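Local coordinates for protein trichosurin (Trichosurus vulpecula, PDB 2RA6) that probably carries small hydrophobic molecules, as a secreted lipocalin of possum milk whey that takes up 4-ethylphenol in its beta barrel, at residues 89-94 with 112-117; 34-39 with 122-127; 50-55 with 62-67; 85-90 with 98-103. The protein carries 1 engineered substitution. All blocks are in the same frame, centred on the assembly; numbering follows the deposited sequence.

Contact 1: residues 89-94 with 112-117; sequences FKLNYY and FIFYNY. With ETY (4-ethylphenol), chain P.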
# COMPACT_ATOMS: atom_id res chain seq x y z
N PHE B 89 -8.34 -5.85 -0.24
CA PHE B 89 -9.14 -6.28 0.90
C PHE B 89 -8.80 -5.48 2.14
O PHE B 89 -7.78 -4.79 2.19
CB PHE B 89 -8.89 -7.76 1.17
CG PHE B 89 -9.13 -8.64 -0.01
CD1 PHE B 89 -10.37 -9.23 -0.22
CD2 PHE B 89 -8.12 -8.86 -0.94
CE1 PHE B 89 -10.61 -10.02 -1.35
CE2 PHE B 89 -8.34 -9.65 -2.08
CZ PHE B 89 -9.59 -10.23 -2.28
N LYS B 90 -9.67 -5.55 3.13
CA LYS B 90 -9.45 -4.86 4.40
C LYS B 90 -9.40 -5.92 5.50
O LYS B 90 -10.23 -6.83 5.54
CB LYS B 90 -10.58 -3.86 4.67
CG LYS B 90 -11.98 -4.42 4.53
CD LYS B 90 -13.02 -3.33 4.67
CE LYS B 90 -14.42 -3.85 4.41
NZ LYS B 90 -15.45 -2.79 4.57
N LEU B 91 -8.42 -5.80 6.39
CA LEU B 91 -8.26 -6.77 7.47
C LEU B 91 -7.99 -6.12 8.82
O LEU B 91 -7.12 -5.25 8.93
CB LEU B 91 -7.11 -7.73 7.15
CG LEU B 91 -6.68 -8.66 8.29
CD1 LEU B 91 -7.73 -9.72 8.53
CD2 LEU B 91 -5.35 -9.31 7.96
N ASN B 92 -8.74 -6.52 9.83
CA ASN B 92 -8.54 -6.00 11.18
C ASN B 92 -7.64 -7.00 11.91
O ASN B 92 -8.07 -8.09 12.27
CB ASN B 92 -9.88 -5.88 11.91
CG ASN B 92 -9.72 -5.49 13.38
OD1 ASN B 92 -8.93 -4.60 13.71
ND2 ASN B 92 -10.48 -6.14 14.25
N TYR B 93 -6.38 -6.62 12.08
CA TYR B 93 -5.38 -7.45 12.75
C TYR B 93 -4.16 -6.59 13.06
O TYR B 93 -3.62 -5.94 12.16
CB TYR B 93 -4.97 -8.62 11.86
CG TYR B 93 -3.97 -9.54 12.52
CD1 TYR B 93 -4.37 -10.42 13.53
CD2 TYR B 93 -2.62 -9.51 12.16
CE1 TYR B 93 -3.45 -11.24 14.17
CE2 TYR B 93 -1.69 -10.33 12.79
CZ TYR B 93 -2.11 -11.19 13.80
OH TYR B 93 -1.21 -12.00 14.43
N TYR B 94 -3.73 -6.60 14.31
CA TYR B 94 -2.58 -5.79 14.74
C TYR B 94 -2.80 -4.38 14.20
O TYR B 94 -1.88 -3.76 13.64
CB TYR B 94 -1.29 -6.37 14.18
CG TYR B 94 -0.05 -5.87 14.89
CD1 TYR B 94 0.20 -6.22 16.22
CD2 TYR B 94 0.89 -5.08 14.23
CE1 TYR B 94 1.35 -5.79 16.87
CE2 TYR B 94 2.05 -4.64 14.87
CZ TYR B 94 2.27 -5.00 16.19
OH TYR B 94 3.42 -4.60 16.83
N PHE B 112 0.61 -11.69 -1.34
CA PHE B 112 -0.26 -10.79 -0.59
C PHE B 112 0.60 -9.73 0.06
O PHE B 112 1.53 -10.03 0.79
CB PHE B 112 -1.03 -11.55 0.49
CG PHE B 112 -2.22 -12.31 -0.03
CD1 PHE B 112 -3.42 -11.66 -0.28
CD2 PHE B 112 -2.13 -13.68 -0.25
CE1 PHE B 112 -4.53 -12.37 -0.75
CE2 PHE B 112 -3.23 -14.39 -0.72
CZ PHE B 112 -4.43 -13.73 -0.97
N ILE B 113 0.28 -8.47 -0.24
CA ILE B 113 1.00 -7.35 0.34
C ILE B 113 0.09 -6.71 1.37
O ILE B 113 -1.04 -6.33 1.07
CB ILE B 113 1.38 -6.29 -0.71
CG1 ILE B 113 2.22 -6.92 -1.82
CG2 ILE B 113 2.15 -5.15 -0.03
CD1 ILE B 113 3.51 -7.55 -1.35
N PHE B 114 0.59 -6.63 2.60
CA PHE B 114 -0.15 -6.02 3.70
C PHE B 114 0.41 -4.66 4.03
O PHE B 114 1.61 -4.53 4.27
CB PHE B 114 -0.03 -6.87 4.97
CG PHE B 114 -0.88 -8.09 4.97
CD1 PHE B 114 -2.02 -8.14 5.77
CD2 PHE B 114 -0.57 -9.18 4.18
CE1 PHE B 114 -2.83 -9.27 5.78
CE2 PHE B 114 -1.37 -10.32 4.18
CZ PHE B 114 -2.50 -10.36 4.98
N TYR B 115 -0.44 -3.66 4.04
CA TYR B 115 -0.02 -2.33 4.45
C TYR B 115 -0.69 -2.24 5.81
O TYR B 115 -1.91 -2.05 5.92
CB TYR B 115 -0.55 -1.26 3.49
CG TYR B 115 0.21 -1.27 2.17
CD1 TYR B 115 1.55 -0.90 2.13
CD2 TYR B 115 -0.40 -1.70 1.00
CE1 TYR B 115 2.27 -0.95 0.94
CE2 TYR B 115 0.31 -1.76 -0.20
CZ TYR B 115 1.65 -1.38 -0.22
OH TYR B 115 2.37 -1.45 -1.39
N ASN B 116 0.12 -2.41 6.85
CA ASN B 116 -0.35 -2.41 8.23
C ASN B 116 -0.23 -1.05 8.89
O ASN B 116 0.80 -0.39 8.80
CB ASN B 116 0.44 -3.46 9.03
CG ASN B 116 0.17 -3.39 10.52
OD1 ASN B 116 0.99 -2.89 11.29
ND2 ASN B 116 -0.99 -3.90 10.94
N TYR B 117 -1.31 -0.63 9.55
CA TYR B 117 -1.35 0.64 10.25
C TYR B 117 -1.49 0.28 11.73
O TYR B 117 -2.54 -0.21 12.16
CB TYR B 117 -2.56 1.45 9.79
CG TYR B 117 -2.66 1.55 8.28
CD1 TYR B 117 -1.70 2.23 7.54
CD2 TYR B 117 -3.71 0.93 7.59
CE1 TYR B 117 -1.78 2.30 6.15
CE2 TYR B 117 -3.79 1.00 6.20
CZ TYR B 117 -2.82 1.69 5.49
OH TYR B 117 -2.89 1.76 4.12
C8 ETY P . -2.59 -13.65 3.65
C7 ETY P . -3.84 -12.99 3.06
CG ETY P . -5.09 -13.23 3.85
C3 ETY P . -5.36 -12.49 5.04
C2 ETY P . -6.53 -12.72 5.78
C5 ETY P . -6.04 -14.20 3.43
C6 ETY P . -7.22 -14.44 4.17
C1 ETY P . -7.46 -13.69 5.35
O1 ETY P . -8.60 -13.90 6.07
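Leu91 and Phe114 face each other across a CA-CA gap of 9.0 Å, too wide for paired strands: in this lipocalin barrel, strands 88-92 and 109-118 are next-but-one neighbours, with strand 96-102 between them. Directions over 91-94 and 114-117 differ by 57°, and the gap narrows to 7.7 Å between the CA atoms of Tyr94 and Asn116. On the barrel interior, Leu91 CD2 meets the rim of the Phe114 ring in its plane, 3.3 Å from CE1. The same ring turns its CZ to the ligand, 3.5 Å from C7 of 4-ethylphenol, while Phe112 lays its face centre under that carbon; both thus line the ethyl end of the pocket. Where the chain has left strand 88-92, Tyr94 O receives Asn116 ND2 at 2.8 Å in a nearly straight bond; ND2 also bonds Asn97 OD1. An alanine in place of Asn116 would probably deprive Tyr94 O and Asn97 OD1 of this donor and leave the loop at Tyr94 less firmly held. With CG trans to the backbone N (chi1 172°), the Asn116 amide extends toward Tyr94, whose oxygen lies in the amide plane although ND2 stands 50° out of the carbonyl plane.

Contact 2: residues 34-39 with 122-127; sequences ASSDRS and VNVVAN. With ZN (zinc ion), chain L.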
# COMPACT_ATOMS: atom_id res chain seq x y z
N ALA B 34 8.41 -11.16 4.13
CA ALA B 34 9.32 -10.02 4.01
C ALA B 34 8.61 -8.85 4.64
O ALA B 34 7.39 -8.73 4.57
CB ALA B 34 9.64 -9.74 2.55
N SER B 35 9.37 -7.98 5.30
CA SER B 35 8.76 -6.84 5.95
C SER B 35 9.71 -5.69 6.13
O SER B 35 10.92 -5.87 6.19
CB SER B 35 8.21 -7.24 7.32
OG SER B 35 7.59 -6.14 7.97
N SER B 36 9.13 -4.50 6.23
CA SER B 36 9.90 -3.29 6.45
C SER B 36 10.43 -3.33 7.89
O SER B 36 11.42 -2.66 8.21
CB SER B 36 9.01 -2.06 6.23
OG SER B 36 7.78 -2.18 6.92
N ASP B 37 9.78 -4.11 8.74
CA ASP B 37 10.20 -4.27 10.13
C ASP B 37 10.35 -5.77 10.38
O ASP B 37 9.36 -6.48 10.57
CB ASP B 37 9.15 -3.70 11.09
CG ASP B 37 9.64 -3.65 12.53
OD1 ASP B 37 10.34 -4.58 12.96
OD2 ASP B 37 9.31 -2.67 13.23
N ARG B 38 11.59 -6.25 10.39
CA ARG B 38 11.86 -7.67 10.57
C ARG B 38 11.27 -8.28 11.83
O ARG B 38 10.91 -9.46 11.84
CB ARG B 38 13.36 -7.96 10.51
CG ARG B 38 13.68 -9.45 10.45
CD ARG B 38 14.96 -9.73 9.69
NE ARG B 38 16.15 -9.19 10.34
CZ ARG B 38 16.80 -9.80 11.33
NH1 ARG B 38 16.38 -10.96 11.79
NH2 ARG B 38 17.88 -9.23 11.86
N SER B 39 11.17 -7.50 12.91
CA SER B 39 10.62 -8.04 14.15
C SER B 39 9.19 -8.54 13.95
O SER B 39 8.73 -9.43 14.65
CB SER B 39 10.65 -6.99 15.27
OG SER B 39 9.61 -6.04 15.12
N VAL B 122 3.08 3.01 9.71
CA VAL B 122 2.82 2.14 8.58
C VAL B 122 3.97 1.17 8.35
O VAL B 122 5.15 1.54 8.42
CB VAL B 122 2.64 2.94 7.27
CG1 VAL B 122 2.23 2.00 6.15
CG2 VAL B 122 1.62 4.04 7.46
N ASN B 123 3.62 -0.09 8.10
CA ASN B 123 4.62 -1.09 7.79
C ASN B 123 4.11 -1.92 6.65
O ASN B 123 2.91 -2.00 6.42
CB ASN B 123 4.93 -1.99 8.98
CG ASN B 123 6.05 -1.44 9.83
OD1 ASN B 123 7.20 -1.30 9.38
ND2 ASN B 123 5.74 -1.13 11.06
N VAL B 124 5.03 -2.52 5.92
CA VAL B 124 4.62 -3.37 4.82
C VAL B 124 5.09 -4.78 5.13
O VAL B 124 6.22 -5.00 5.58
CB VAL B 124 5.21 -2.89 3.47
CG1 VAL B 124 6.73 -2.97 3.50
CG2 VAL B 124 4.65 -3.74 2.34
N VAL B 125 4.20 -5.74 4.92
CA VAL B 125 4.52 -7.14 5.13
C VAL B 125 4.09 -7.83 3.85
O VAL B 125 2.94 -7.73 3.44
CB VAL B 125 3.74 -7.76 6.33
CG1 VAL B 125 4.10 -9.23 6.48
CG2 VAL B 125 4.06 -7.00 7.61
N ALA B 126 5.04 -8.49 3.20
CA ALA B 126 4.76 -9.19 1.96
C ALA B 126 4.80 -10.69 2.22
O ALA B 126 5.69 -11.19 2.91
CB ALA B 126 5.79 -8.81 0.91
N ASN B 127 3.81 -11.39 1.68
CA ASN B 127 3.71 -12.83 1.87
C ASN B 127 3.71 -13.54 0.52
O ASN B 127 3.00 -13.12 -0.39
CB ASN B 127 2.39 -13.17 2.58
CG ASN B 127 2.30 -12.60 3.98
OD1 ASN B 127 2.36 -13.34 4.96
ND2 ASN B 127 2.15 -11.28 4.09
ZN ZN L . 9.72 -2.53 15.18
O HOH W 1 7.17 -1.01 13.05
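Ser36 OG works in two directions at once: it accepts the backbone N-H of Val124 at 2.9 Å (167°) and donates to Asn123 OD1 at 2.7 Å, meeting that oxygen in the carbonyl plane on a lone pair. This clasp takes over where the antiparallel ladder between strands 29-35 and 121-130 of the lipocalin barrel runs out. The ladder itself is short: Ala34 and Ala126 form a hydrogen-bonded pair, Ala126 N reaching Ala34 O at 2.7 Å, and Ser35 with Val125 is the non-hydrogen-bonded pair that follows. Ser36 N then donates to Val124 O, so the backbone and hydroxyl of Ser36 together grip both polar backbone atoms of Val124. A chi1 of 49° sets the hydroxyl between the backbone N and carbonyl carbon, aimed back across the gap. An alanine at Ser36 would probably leave Val124 N without its acceptor and the Asn123 amide freer to turn. The chain leaves the strand through an ST turn, in which Ser35 OG accepts from Asp37 N at 3.1 Å. On the alanine face, the CB atoms of Ala34 and Ala126 pack together, and helix 137-148 covers them through Phe147 and Phe143. Val124 and Ser36 also pack on Val122 of the second subunit. At the far end Asp37 CB rests against Asn123 OD1, and a water donates to Asp37 OD2. The same OD2 is one of the ligands of a zinc ion, at 2.0 Å.

Contact 3: residues 50-55 with 62-67; sequences FIQNIT and NGFFLT. With ETY (4-ethylphenol), chain P.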
# COMPACT_ATOMS: atom_id res chain seq x y z
N PHE B 50 1.62 -18.83 9.54
CA PHE B 50 1.76 -19.75 8.43
C PHE B 50 0.40 -20.15 7.89
O PHE B 50 -0.36 -20.84 8.56
CB PHE B 50 2.53 -20.97 8.92
CG PHE B 50 3.74 -20.61 9.72
CD1 PHE B 50 4.86 -20.07 9.11
CD2 PHE B 50 3.75 -20.79 11.10
CE1 PHE B 50 5.98 -19.70 9.86
CE2 PHE B 50 4.86 -20.43 11.86
CZ PHE B 50 5.98 -19.88 11.24
N ILE B 51 0.10 -19.72 6.67
CA ILE B 51 -1.18 -20.02 6.06
C ILE B 51 -1.36 -21.52 5.85
O ILE B 51 -0.40 -22.25 5.58
CB ILE B 51 -1.34 -19.28 4.70
CG1 ILE B 51 -2.76 -19.43 4.17
CG2 ILE B 51 -0.36 -19.83 3.68
CD1 ILE B 51 -3.81 -18.69 4.99
N GLN B 52 -2.60 -21.99 6.02
CA GLN B 52 -2.93 -23.39 5.83
C GLN B 52 -3.96 -23.48 4.71
O GLN B 52 -3.90 -24.37 3.86
CB GLN B 52 -3.51 -24.00 7.12
CG GLN B 52 -2.62 -23.86 8.36
CD GLN B 52 -1.28 -24.56 8.22
OE1 GLN B 52 -1.21 -25.77 8.01
NE2 GLN B 52 -0.19 -23.80 8.35
N ASN B 53 -4.92 -22.56 4.71
CA ASN B 53 -5.93 -22.55 3.67
C ASN B 53 -6.70 -21.24 3.59
O ASN B 53 -6.76 -20.47 4.55
CB ASN B 53 -6.90 -23.72 3.85
CG ASN B 53 -7.46 -23.80 5.24
OD1 ASN B 53 -8.18 -22.90 5.68
ND2 ASN B 53 -7.14 -24.88 5.94
N ILE B 54 -7.26 -20.98 2.42
CA ILE B 54 -8.05 -19.79 2.19
C ILE B 54 -9.35 -20.22 1.55
O ILE B 54 -9.36 -20.97 0.58
CB ILE B 54 -7.34 -18.81 1.24
CG1 ILE B 54 -6.03 -18.31 1.88
CG2 ILE B 54 -8.25 -17.63 0.93
CD1 ILE B 54 -5.20 -17.41 0.96
N THR B 55 -10.46 -19.77 2.13
CA THR B 55 -11.78 -20.09 1.60
C THR B 55 -12.46 -18.79 1.23
O THR B 55 -12.54 -17.87 2.04
CB THR B 55 -12.64 -20.83 2.64
OG1 THR B 55 -11.99 -22.06 3.01
CG2 THR B 55 -14.00 -21.14 2.05
N ASN B 62 -11.49 -15.97 3.77
CA ASN B 62 -11.40 -16.53 5.11
C ASN B 62 -10.11 -17.34 5.20
O ASN B 62 -9.99 -18.41 4.59
CB ASN B 62 -12.61 -17.42 5.41
CG ASN B 62 -13.91 -16.65 5.43
OD1 ASN B 62 -13.99 -15.55 5.96
ND2 ASN B 62 -14.95 -17.24 4.85
N GLY B 63 -9.15 -16.82 5.95
CA GLY B 63 -7.88 -17.51 6.07
C GLY B 63 -7.69 -18.24 7.38
O GLY B 63 -8.12 -17.78 8.44
N PHE B 64 -7.07 -19.41 7.29
CA PHE B 64 -6.76 -20.22 8.45
C PHE B 64 -5.24 -20.33 8.48
O PHE B 64 -4.63 -20.84 7.55
CB PHE B 64 -7.42 -21.60 8.34
CG PHE B 64 -6.87 -22.63 9.28
CD1 PHE B 64 -6.68 -22.34 10.63
CD2 PHE B 64 -6.55 -23.90 8.82
CE1 PHE B 64 -6.16 -23.29 11.50
CE2 PHE B 64 -6.03 -24.87 9.68
CZ PHE B 64 -5.83 -24.56 11.03
N PHE B 65 -4.65 -19.80 9.55
CA PHE B 65 -3.20 -19.79 9.75
C PHE B 65 -2.84 -20.50 11.05
O PHE B 65 -3.70 -20.78 11.89
CB PHE B 65 -2.66 -18.36 9.90
CG PHE B 65 -2.99 -17.42 8.77
CD1 PHE B 65 -4.26 -16.86 8.64
CD2 PHE B 65 -2.00 -17.06 7.85
CE1 PHE B 65 -4.53 -15.93 7.63
CE2 PHE B 65 -2.27 -16.14 6.84
CZ PHE B 65 -3.54 -15.58 6.73
N LEU B 66 -1.55 -20.78 11.21
CA LEU B 66 -1.02 -21.36 12.43
C LEU B 66 0.02 -20.35 12.91
O LEU B 66 0.69 -19.72 12.10
CB LEU B 66 -0.34 -22.70 12.18
CG LEU B 66 -1.30 -23.85 11.86
CD1 LEU B 66 -0.48 -25.10 11.58
CD2 LEU B 66 -2.24 -24.08 13.03
N THR B 67 0.11 -20.19 14.23
CA THR B 67 1.07 -19.27 14.82
C THR B 67 1.75 -20.04 15.94
O THR B 67 1.11 -20.86 16.60
CB THR B 67 0.39 -18.04 15.46
OG1 THR B 67 -0.57 -17.49 14.55
CG2 THR B 67 1.43 -16.99 15.81
C8 ETY P . -2.59 -13.65 3.65
C7 ETY P . -3.84 -12.99 3.06
CG ETY P . -5.09 -13.23 3.85
C3 ETY P . -5.36 -12.49 5.04
C2 ETY P . -6.53 -12.72 5.78
C5 ETY P . -6.04 -14.20 3.43
C6 ETY P . -7.22 -14.44 4.17
C1 ETY P . -7.46 -13.69 5.35
O1 ETY P . -8.60 -13.90 6.07
O HOH W 2 -10.00 -21.11 5.13
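Ile51 lays its CD1 methyl over the middle of the Phe65 ring, 3.6 Å from the centroid and 14° off the ring normal, a CH-pi contact on the barrel interior. CG1 lies trans to the backbone N (chi1 -171°), and the bend at chi2 brings the methyl onto that face. The Phe65 ring meets the ligand with its edge instead: C8 of 4-ethylphenol lies in the ring plane, 3.8 Å from CZ. On the outward side, Gln52 CG sits over one face of Phe64, offset toward the rim, while the Asn53 side chain comes to the edge of the same ring, its amide plane turned 35° from it. Gln52 and Asn53 both face Phe64, forming a classic beta bulge in the antiparallel hairpin of strands 49-57 and 60-69 of the lipocalin barrel. Phe64 O receives Gln52 N at 2.8 Å and, more weakly, Asn53 N at 3.3 Å, and the pairing shifts by one residue between Ile51 and Asn53. The Gln52 amide folds back so that NE2 donates to Phe50 O at 3.0 Å; Leu66 N reaches this oxygen from the opposite face of its carbonyl plane. Across from the bent chain, Leu66 CD1 packs on the Gln52 amide. Nearer the hairpin turn, Gly63 N donates to the phenol oxygen O1 at 3.0 Å in a bent bond, and Leu61 O also bonds the ligand. A CB on Gly63 would fall only 2.7 Å from ligand C6, which places the phenol directly against the glycine backbone.

Contact 4: residues 85-90 with 98-103; sequences EARQFK and DVYYES. Engineered in segment 98-103: Glu102 (natural residue Gly).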
# COMPACT_ATOMS: atom_id res chain seq x y z
N GLU B 85 -12.68 -2.12 -4.73
CA GLU B 85 -11.61 -2.39 -5.69
C GLU B 85 -11.23 -3.87 -5.69
O GLU B 85 -10.99 -4.46 -4.64
CB GLU B 85 -10.38 -1.54 -5.35
CG GLU B 85 -10.59 -0.04 -5.48
CD GLU B 85 -10.66 0.43 -6.92
OE1 GLU B 85 -11.49 -0.10 -7.68
OE2 GLU B 85 -9.89 1.34 -7.30
N ALA B 86 -11.17 -4.45 -6.88
CA ALA B 86 -10.80 -5.86 -7.00
C ALA B 86 -9.40 -6.06 -6.45
O ALA B 86 -8.58 -5.15 -6.46
CB ALA B 86 -10.87 -6.29 -8.46
N ARG B 87 -9.14 -7.28 -5.98
CA ARG B 87 -7.86 -7.68 -5.42
C ARG B 87 -7.41 -6.88 -4.21
O ARG B 87 -6.30 -7.07 -3.71
CB ARG B 87 -6.77 -7.65 -6.50
CG ARG B 87 -6.16 -6.29 -6.76
CD ARG B 87 -5.21 -6.33 -7.95
NE ARG B 87 -4.57 -5.04 -8.16
CZ ARG B 87 -3.72 -4.48 -7.30
NH1 ARG B 87 -3.41 -5.10 -6.17
NH2 ARG B 87 -3.19 -3.29 -7.57
N GLN B 88 -8.26 -5.98 -3.73
CA GLN B 88 -7.94 -5.19 -2.54
C GLN B 88 -8.89 -5.61 -1.43
O GLN B 88 -10.10 -5.71 -1.63
CB GLN B 88 -8.11 -3.70 -2.80
CG GLN B 88 -7.54 -2.83 -1.68
CD GLN B 88 -7.78 -1.36 -1.89
OE1 GLN B 88 -7.75 -0.87 -3.02
NE2 GLN B 88 -8.00 -0.62 -0.80
N PHE B 89 -8.34 -5.85 -0.24
CA PHE B 89 -9.14 -6.28 0.90
C PHE B 89 -8.80 -5.48 2.14
O PHE B 89 -7.78 -4.79 2.19
CB PHE B 89 -8.89 -7.76 1.17
CG PHE B 89 -9.13 -8.64 -0.01
CD1 PHE B 89 -10.37 -9.23 -0.22
CD2 PHE B 89 -8.12 -8.86 -0.94
CE1 PHE B 89 -10.61 -10.02 -1.35
CE2 PHE B 89 -8.34 -9.65 -2.08
CZ PHE B 89 -9.59 -10.23 -2.28
N LYS B 90 -9.67 -5.55 3.13
CA LYS B 90 -9.45 -4.86 4.40
C LYS B 90 -9.40 -5.92 5.50
O LYS B 90 -10.23 -6.83 5.54
CB LYS B 90 -10.58 -3.86 4.67
CG LYS B 90 -11.98 -4.42 4.53
CD LYS B 90 -13.02 -3.33 4.67
CE LYS B 90 -14.42 -3.85 4.41
NZ LYS B 90 -15.45 -2.79 4.57
N ASP B 98 -4.49 -2.75 4.76
CA ASP B 98 -5.00 -2.69 3.40
C ASP B 98 -4.22 -3.85 2.79
O ASP B 98 -2.98 -3.87 2.85
CB ASP B 98 -4.66 -1.37 2.71
CG ASP B 98 -5.67 -0.29 3.02
OD1 ASP B 98 -6.89 -0.56 2.87
OD2 ASP B 98 -5.27 0.82 3.39
N VAL B 99 -4.93 -4.82 2.25
CA VAL B 99 -4.32 -6.01 1.69
C VAL B 99 -4.49 -6.08 0.18
O VAL B 99 -5.60 -5.93 -0.33
CB VAL B 99 -4.97 -7.28 2.30
CG1 VAL B 99 -4.28 -8.53 1.76
CG2 VAL B 99 -4.89 -7.23 3.82
N TYR B 100 -3.39 -6.30 -0.53
CA TYR B 100 -3.45 -6.40 -1.98
C TYR B 100 -2.97 -7.77 -2.46
O TYR B 100 -1.93 -8.25 -2.03
CB TYR B 100 -2.61 -5.31 -2.65
CG TYR B 100 -3.13 -3.90 -2.46
CD1 TYR B 100 -2.83 -3.17 -1.32
CD2 TYR B 100 -3.94 -3.31 -3.43
CE1 TYR B 100 -3.31 -1.88 -1.14
CE2 TYR B 100 -4.43 -2.02 -3.26
CZ TYR B 100 -4.11 -1.31 -2.12
OH TYR B 100 -4.60 -0.03 -1.95
N TYR B 101 -3.75 -8.38 -3.34
CA TYR B 101 -3.41 -9.68 -3.90
C TYR B 101 -2.84 -9.53 -5.31
O TYR B 101 -3.33 -8.71 -6.09
CB TYR B 101 -4.66 -10.56 -3.97
CG TYR B 101 -4.53 -11.76 -4.89
CD1 TYR B 101 -3.78 -12.87 -4.52
CD2 TYR B 101 -5.16 -11.77 -6.13
CE1 TYR B 101 -3.66 -13.97 -5.36
CE2 TYR B 101 -5.05 -12.87 -6.98
CZ TYR B 101 -4.30 -13.96 -6.59
OH TYR B 101 -4.21 -15.06 -7.42
N GLU B 102 -1.81 -10.31 -5.62
CA GLU B 102 -1.18 -10.30 -6.94
C GLU B 102 -0.67 -11.70 -7.28
O GLU B 102 -0.25 -12.44 -6.40
CB GLU B 102 0.02 -9.34 -6.97
CG GLU B 102 -0.24 -7.92 -6.49
CD GLU B 102 1.00 -7.05 -6.58
OE1 GLU B 102 2.10 -7.51 -6.19
OE2 GLU B 102 0.88 -5.89 -7.03
N SER B 103 -0.70 -12.04 -8.57
CA SER B 103 -0.16 -13.32 -9.04
C SER B 103 -0.27 -13.47 -10.55
O SER B 103 -1.35 -13.35 -11.11
CB SER B 103 -0.84 -14.53 -8.40
OG SER B 103 -0.24 -15.73 -8.91
O HOH W 3 -0.94 -4.61 -5.67
O HOH W 4 -6.36 1.00 -4.08
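Phe89 N donates to Val99 O at 2.7 Å, the shortest direct hydrogen bond between residues 85-90 and 98-103, and Val99 N returns a nearly straight bond (173°) to Phe89 O. This reciprocal pair is flanked by non-hydrogen-bonded pairs, Gln88 with Tyr100 and Lys90 with Asp98, and Tyr101 N to Arg87 O extends the ladder at 2.9 Å. The CB atoms of Phe89 and Val99 pack together, and the Phe89 ring turns its edge to Tyr101 CB. On the other face, Gln88 runs alongside Tyr100, and its CG stands 3.5 Å above the tyrosine ring plane, offset toward the rim. One water joins their polar ends, donating to Gln88 OE1 and accepting from Tyr100 OH. Arg87 reaches the Tyr100 edge, where NH1 lies 3.3 Å from CD2. Engineered Glu102 OE2 is 4.4 Å from Arg87 NH1 and well out of the guanidinium plane, so no salt bridge forms; a water donating to OE2 and accepting weakly from NH1 lies between them, and OE2 also bonds Gln88 NE2 of the second subunit. Tyr100 stacks on Tyr100 of that subunit, and Asp98 OD2 takes the Tyr117 hydroxyl of its own chain besides a salt bridge to Arg150 of the second subunit. A type II turn from Glu85 to Gln88 leads into this antiparallel beta hairpin of the lipocalin barrel, which also contributes to the homodimer interface.

Overall arrangement
Contacts 2, 3 and 4 are direct antiparallel pairings in one barrel sheet, whereas contact 1 spans two strands separated by a third. Contacts 1 and 2 are mostly buried; contacts 3 and 4 are partly so. Contacts 1 and 4 share Phe89 and Lys90, and Tyr117 OH to Asp98 OD2 ties them at 2.7 Å; Phe114 N to Val125 O links contacts 1 and 2. Contacts 1 and 3 share 4-ethylphenol: rings from both surround its ethyl group, while contact 3 alone of the two also binds its hydroxyl, through backbone. Contact 2, about 18 Å from contact 3 between centres, instead ends at a zinc ion. Contacts 1, 2 and 4 touch the second subunit; contact 3 does not.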